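PDB 2WKB: macrophage migration inhibitory factor from Plasmodium berghei, which belongs to the macrophage migration inhibitory factor family, small alpha/beta proteins, and assembles as a trimer of three like subunits. Local coordinates for residues Thr19-Glu22 / Ile23-Ile27; Gly67-Arg70 / Ser71-Ser74. All blocks are in the same frame, centred on the assembly; numbering follows the deposited sequence.

Interaction 1 of 2, residues Thr19-Glu22 / Ile23-Ile27; sequences TLSE and IEDAI
T19 and I23 lie side by side one turn apart on helix 13-31, T19 CG2 resting 4.2 Å from I23 CD1, and their backbones are joined by the I23 N to T19 O hydrogen bond. The same i to i+4 pattern runs on through L20–E24, S21–D25 and E22–A26. The bond from E24 N to L20 O is nearly straight (174°). E24 CG, placed beside its own backbone N by chi1 -62°, lies 3.2 Å from that same carbonyl oxygen L20 O. Around S21, water links side chains. One molecule sits between S21 OG and D25 OD2, though its approach to OG is too short to be taken literally; a second lies 3.1 Å from both S21 OG and E24 OE1. Further out, T19 and A26 pack against helix 73-88, L20 against strand 39-44, and E22 OE1 bonds to H87 NE2. E24 has partners in two subunits: its OE2 bonds to S40 OG, while OE1 forms a salt bridge with R49 of the second subunit. With a cationic guanidinium and a hydroxyl on its two oxygens, this buried carboxylate is probably held anionic, its charge partly balanced from the neighbouring subunit.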
ATOM      1  N   THR E  19      17.184   9.858  -4.800  1.00 13.89           N
ATOM      2  CA  THR E  19      16.419   9.257  -5.883  1.00 14.83           C
ATOM      3  C   THR E  19      14.974   9.817  -5.902  1.00 12.31           C
ATOM      4  O   THR E  19      14.495  10.226  -6.959  1.00 12.93           O
ATOM      5  CB  THR E  19      16.373   7.704  -5.739  1.00 15.43           C
ATOM      6  OG1 THR E  19      17.708   7.217  -5.861  1.00 18.80           O
ATOM      7  CG2 THR E  19      15.574   7.092  -6.891  1.00 15.37           C
ATOM      8  N   LEU E  20      14.337   9.884  -4.749  1.00 12.37           N
ATOM      9  CA  LEU E  20      12.950  10.413  -4.663  1.00 12.25           C
ATOM     10  C   LEU E  20      12.973  11.889  -5.071  1.00 13.95           C
ATOM     11  O   LEU E  20      12.053  12.364  -5.743  1.00 13.65           O
ATOM     12  CB  LEU E  20      12.353  10.238  -3.257  1.00 12.01           C
ATOM     13  CG  LEU E  20      12.169   8.737  -2.823  1.00 13.79           C
ATOM     14  CD1 LEU E  20      11.812   8.625  -1.311  1.00 14.18           C
ATOM     15  CD2 LEU E  20      11.069   8.049  -3.765  1.00 12.79           C
ATOM     16  N   SER E  21      14.001  12.649  -4.672  1.00 13.47           N
ATOM     17  CA  SER E  21      14.009  14.072  -5.012  1.00 15.72           C
ATOM     18  C   SER E  21      14.119  14.266  -6.518  1.00 14.41           C
ATOM     19  O   SER E  21      13.468  15.137  -7.098  1.00 15.05           O
ATOM     20  CB  SER E  21      15.210  14.756  -4.217  1.00 15.68           C
ATOM     21  OG  SER E  21      15.372  16.044  -4.774  1.00 24.79           O
ATOM     22  N   GLU E  22      14.870  13.394  -7.186  1.00 14.85           N
ATOM     23  CA  GLU E  22      15.043  13.439  -8.613  1.00 15.90           C
ATOM     24  C   GLU E  22      13.741  13.074  -9.351  1.00 15.76           C
ATOM     25  O   GLU E  22      13.387  13.717 -10.357  1.00 14.67           O
ATOM     26  CB  GLU E  22      16.182  12.520  -9.073  1.00 17.39           C
ATOM     27  CG  GLU E  22      17.582  13.091  -8.671  1.00 24.85           C
ATOM     28  CD  GLU E  22      18.754  12.367  -9.372  1.00 34.77           C
ATOM     29  OE1 GLU E  22      18.534  11.765 -10.457  1.00 32.34           O
ATOM     30  OE2 GLU E  22      19.888  12.413  -8.807  1.00 40.00           O
ATOM     31  N   ILE E  23      13.015  12.104  -8.779  1.00 14.81           N
ATOM     32  CA  ILE E  23      11.705  11.702  -9.331  1.00 14.27           C
ATOM     33  C   ILE E  23      10.720  12.866  -9.166  1.00 14.86           C
ATOM     34  O   ILE E  23       9.976  13.196 -10.123  1.00 13.77           O
ATOM     35  CB  ILE E  23      11.176  10.387  -8.669  1.00 14.40           C
ATOM     36  CG1 ILE E  23      12.033   9.237  -9.164  1.00 14.14           C
ATOM     37  CG2 ILE E  23       9.646  10.129  -9.126  1.00 15.81           C
ATOM     38  CD1 ILE E  23      11.759   7.855  -8.473  1.00 12.38           C
ATOM     39  N   GLU E  24      10.693  13.476  -7.975  1.00 13.82           N
ATOM     40  CA  GLU E  24       9.877  14.697  -7.780  1.00 15.65           C
ATOM     41  C   GLU E  24      10.195  15.798  -8.804  1.00 15.69           C
ATOM     42  O   GLU E  24       9.271  16.399  -9.356  1.00 16.63           O
ATOM     43  CB  GLU E  24       9.970  15.223  -6.349  1.00 15.26           C
ATOM     44  CG  GLU E  24       9.466  14.278  -5.305  1.00 13.87           C
ATOM     45  CD  GLU E  24       9.837  14.697  -3.859  1.00 17.84           C
ATOM     46  OE1 GLU E  24      10.553  15.711  -3.718  1.00 16.69           O
ATOM     47  OE2 GLU E  24       9.396  13.985  -2.909  1.00 18.48           O
ATOM     48  N   ASP E  25      11.483  16.024  -9.080  1.00 15.12           N
ATOM     49  CA  ASP E  25      11.946  17.037 -10.045  1.00 15.87           C
ATOM     50  C   ASP E  25      11.394  16.650 -11.442  1.00 15.92           C
ATOM     51  O   ASP E  25      10.873  17.511 -12.218  1.00 14.70           O
ATOM     52  CB  ASP E  25      13.485  17.074 -10.168  1.00 15.44           C
ATOM     53  CG  ASP E  25      14.169  17.693  -8.975  1.00 21.55           C
ATOM     54  OD1 ASP E  25      13.488  18.483  -8.237  1.00 20.99           O
ATOM     55  OD2 ASP E  25      15.396  17.330  -8.789  1.00 21.95           O
ATOM     56  N   ALA E  26      11.496  15.375 -11.773  1.00 14.19           N
ATOM     57  CA  ALA E  26      10.975  14.923 -13.084  1.00 14.86           C
ATOM     58  C   ALA E  26       9.487  15.151 -13.215  1.00 13.96           C
ATOM     59  O   ALA E  26       9.037  15.563 -14.283  1.00 16.81           O
ATOM     60  CB  ALA E  26      11.317  13.388 -13.359  1.00 14.34           C
ATOM     61  N   ILE E  27       8.717  14.840 -12.173  1.00 12.83           N
ATOM     62  CA  ILE E  27       7.241  15.034 -12.194  1.00 14.67           C
ATOM     63  C   ILE E  27       6.962  16.566 -12.378  1.00 16.66           C
ATOM     64  O   ILE E  27       6.163  17.017 -13.254  1.00 16.98           O
ATOM     65  CB  ILE E  27       6.618  14.544 -10.886  1.00 13.96           C
ATOM     66  CG1 ILE E  27       6.707  12.991 -10.769  1.00 14.73           C
ATOM     67  CG2 ILE E  27       5.084  14.961 -10.799  1.00 15.64           C
ATOM     68  CD1 ILE E  27       6.292  12.447  -9.396  1.00 17.44           C
TER
HETATM   69  O   HOH W   1      16.692  16.660  -6.689  1.00 28.18           O
HETATM   70  O   HOH W   2      12.628  17.512  -5.098  1.00 31.51           O

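Interaction 2 of 2, residues Gly67-Arg70 / Ser71-Ser74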
ATOM      1  N   GLY E  67      -2.695  16.765 -13.261  1.00 23.34           N
ATOM      2  CA  GLY E  67      -1.932  17.260 -14.412  1.00 23.18           C
ATOM      3  C   GLY E  67      -1.175  16.166 -15.152  1.00 22.44           C
ATOM      4  O   GLY E  67      -0.613  16.442 -16.210  1.00 21.44           O
ATOM      5  N   ILE E  68      -1.091  14.959 -14.572  1.00 21.77           N
ATOM      6  CA  ILE E  68      -0.544  13.826 -15.320  1.00 20.84           C
ATOM      7  C   ILE E  68      -1.673  13.288 -16.175  1.00 19.31           C
ATOM      8  O   ILE E  68      -2.774  13.091 -15.685  1.00 21.33           O
ATOM      9  CB  ILE E  68      -0.077  12.636 -14.439  1.00 22.65           C
ATOM     10  CG1 ILE E  68       1.047  13.075 -13.522  1.00 25.96           C
ATOM     11  CG2 ILE E  68       0.439  11.492 -15.342  1.00 20.76           C
ATOM     12  CD1 ILE E  68       1.517  11.881 -12.645  1.00 24.89           C
ATOM     13  N   ASN E  69      -1.402  13.078 -17.443  1.00 18.45           N
ATOM     14  CA  ASN E  69      -2.512  12.650 -18.344  1.00 18.89           C
ATOM     15  C   ASN E  69      -1.912  11.863 -19.502  1.00 19.44           C
ATOM     16  O   ASN E  69      -0.677  11.667 -19.556  1.00 17.97           O
ATOM     17  CB  ASN E  69      -3.311  13.903 -18.868  1.00 16.86           C
ATOM     18  CG  ASN E  69      -2.443  14.906 -19.526  1.00 17.23           C
ATOM     19  OD1 ASN E  69      -1.673  14.636 -20.428  1.00 19.83           O
ATOM     20  ND2 ASN E  69      -2.602  16.150 -19.107  1.00 20.37           N
ATOM     21  N   ARG E  70      -2.744  11.477 -20.487  1.00 18.92           N
ATOM     22  CA  ARG E  70      -2.296  10.803 -21.692  1.00 18.50           C
ATOM     23  C   ARG E  70      -1.210  11.500 -22.477  1.00 18.18           C
ATOM     24  O   ARG E  70      -0.481  10.861 -23.198  1.00 21.72           O
ATOM     25  CB  ARG E  70      -3.497  10.562 -22.704  1.00 17.71           C
ATOM     26  CG  ARG E  70      -4.567   9.724 -22.172  1.00 17.87           C
ATOM     27  CD  ARG E  70      -5.666   9.507 -23.249  1.00 13.14           C
ATOM     28  NE  ARG E  70      -5.103   8.697 -24.321  1.00 15.58           N
ATOM     29  CZ  ARG E  70      -5.240   7.365 -24.442  1.00 12.41           C
ATOM     30  NH1 ARG E  70      -5.872   6.626 -23.531  1.00 13.57           N
ATOM     31  NH2 ARG E  70      -4.695   6.789 -25.494  1.00 16.53           N
ATOM     32  N   SER E  71      -1.099  12.813 -22.357  1.00 17.89           N
ATOM     33  CA  SER E  71      -0.185  13.543 -23.198  1.00 18.54           C
ATOM     34  C   SER E  71       1.230  13.556 -22.614  1.00 17.50           C
ATOM     35  O   SER E  71       2.213  13.928 -23.243  1.00 17.86           O
ATOM     36  CB  SER E  71      -0.694  14.996 -23.369  1.00 20.58           C
ATOM     37  OG  SER E  71      -0.276  15.862 -22.295  1.00 20.57           O
ATOM     38  N   ASN E  72       1.320  13.190 -21.371  1.00 16.41           N
ATOM     39  CA  ASN E  72       2.633  13.277 -20.723  1.00 16.74           C
ATOM     40  C   ASN E  72       2.993  12.038 -19.881  1.00 17.84           C
ATOM     41  O   ASN E  72       4.092  11.971 -19.374  1.00 18.59           O
ATOM     42  CB  ASN E  72       2.676  14.580 -19.887  1.00 16.68           C
ATOM     43  CG  ASN E  72       1.654  14.631 -18.796  1.00 16.94           C
ATOM     44  OD1 ASN E  72       1.267  13.625 -18.201  1.00 16.82           O
ATOM     45  ND2 ASN E  72       1.240  15.848 -18.451  1.00 16.26           N
ATOM     46  N   ASN E  73       2.121  11.066 -19.735  1.00 16.21           N
ATOM     47  CA  ASN E  73       2.448   9.988 -18.791  1.00 17.85           C
ATOM     48  C   ASN E  73       3.503   9.030 -19.275  1.00 19.06           C
ATOM     49  O   ASN E  73       4.282   8.493 -18.441  1.00 17.16           O
ATOM     50  CB  ASN E  73       1.235   9.276 -18.248  1.00 18.72           C
ATOM     51  CG  ASN E  73       0.298   8.710 -19.358  1.00 16.10           C
ATOM     52  OD1 ASN E  73       0.659   8.578 -20.521  1.00 17.88           O
ATOM     53  ND2 ASN E  73      -0.884   8.346 -18.914  1.00 20.62           N
ATOM     54  N   SER E  74       3.565   8.848 -20.597  1.00 17.96           N
ATOM     55  CA  SER E  74       4.620   8.062 -21.171  1.00 18.96           C
ATOM     56  C   SER E  74       5.986   8.773 -21.031  1.00 18.26           C
ATOM     57  O   SER E  74       6.978   8.155 -20.661  1.00 16.80           O
ATOM     58  CB  SER E  74       4.301   7.739 -22.653  1.00 21.88           C
ATOM     59  OG  SER E  74       5.346   6.912 -23.145  1.00 25.70           O
TER
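The contact of N69 with S71 and N72 is an Asx turn set within a type I beta turn, the bend that carries the chain from the loop after strand 58-63 into helix 73-88 at the protein surface. N69 OD1 reaches forward to accept two bonds in its carbonyl plane, from S71 OG (2.6 Å) and from S71 N (2.7 Å). With chi1 at 55°, the N69 amide is folded between its own N and carbonyl carbon, which aims OD1 at S71, two residues ahead. The backbone then closes the beta turn: N72 N donates to N69 O, and N73 N adds a weak bond to the same oxygen. N72, the N-cap residue, makes no capping bond; its amide turns back to the incoming loop and stacks on that of N69, the planes 14° apart. Nearby, N73 OD1 bonds to a glycerol, and the N73 side chain touches F107 of the third subunit. I68 lays its CG2 3.7 Å from N73 CB, while its side chain also touches L31 and F99. The N72 amide spans I68 with both ends: OD1 accepts from N69 N at 2.8 Å, and ND2 donates to G67 O at 3.0 Å, almost straight (172°) and in the plane of the carbonyl.

In the fold
From the N terminus, strand 4-7 leads into helix 13-31, where interaction 1 lies within the beta-alpha-beta unit completed by strand 39-44. The chain then runs through strand 58-63 before interaction 2 turns it into helix 73-88, which precedes strand 95-100. The contacts are in series: each is local, within one continuous stretch, so neither nests in nor crosses the other. The centres of interactions 1 and 2 are 16 Å apart, and the nearest atoms of interactions 1 and 2 are about 5 Å apart, without touching. The two helices nevertheless connect them, for helix 73-88 packs against interaction 1, and the end of helix 13-31 meets I68 and N72 of interaction 2. Interaction 1 faces the second subunit, interaction 2 the third.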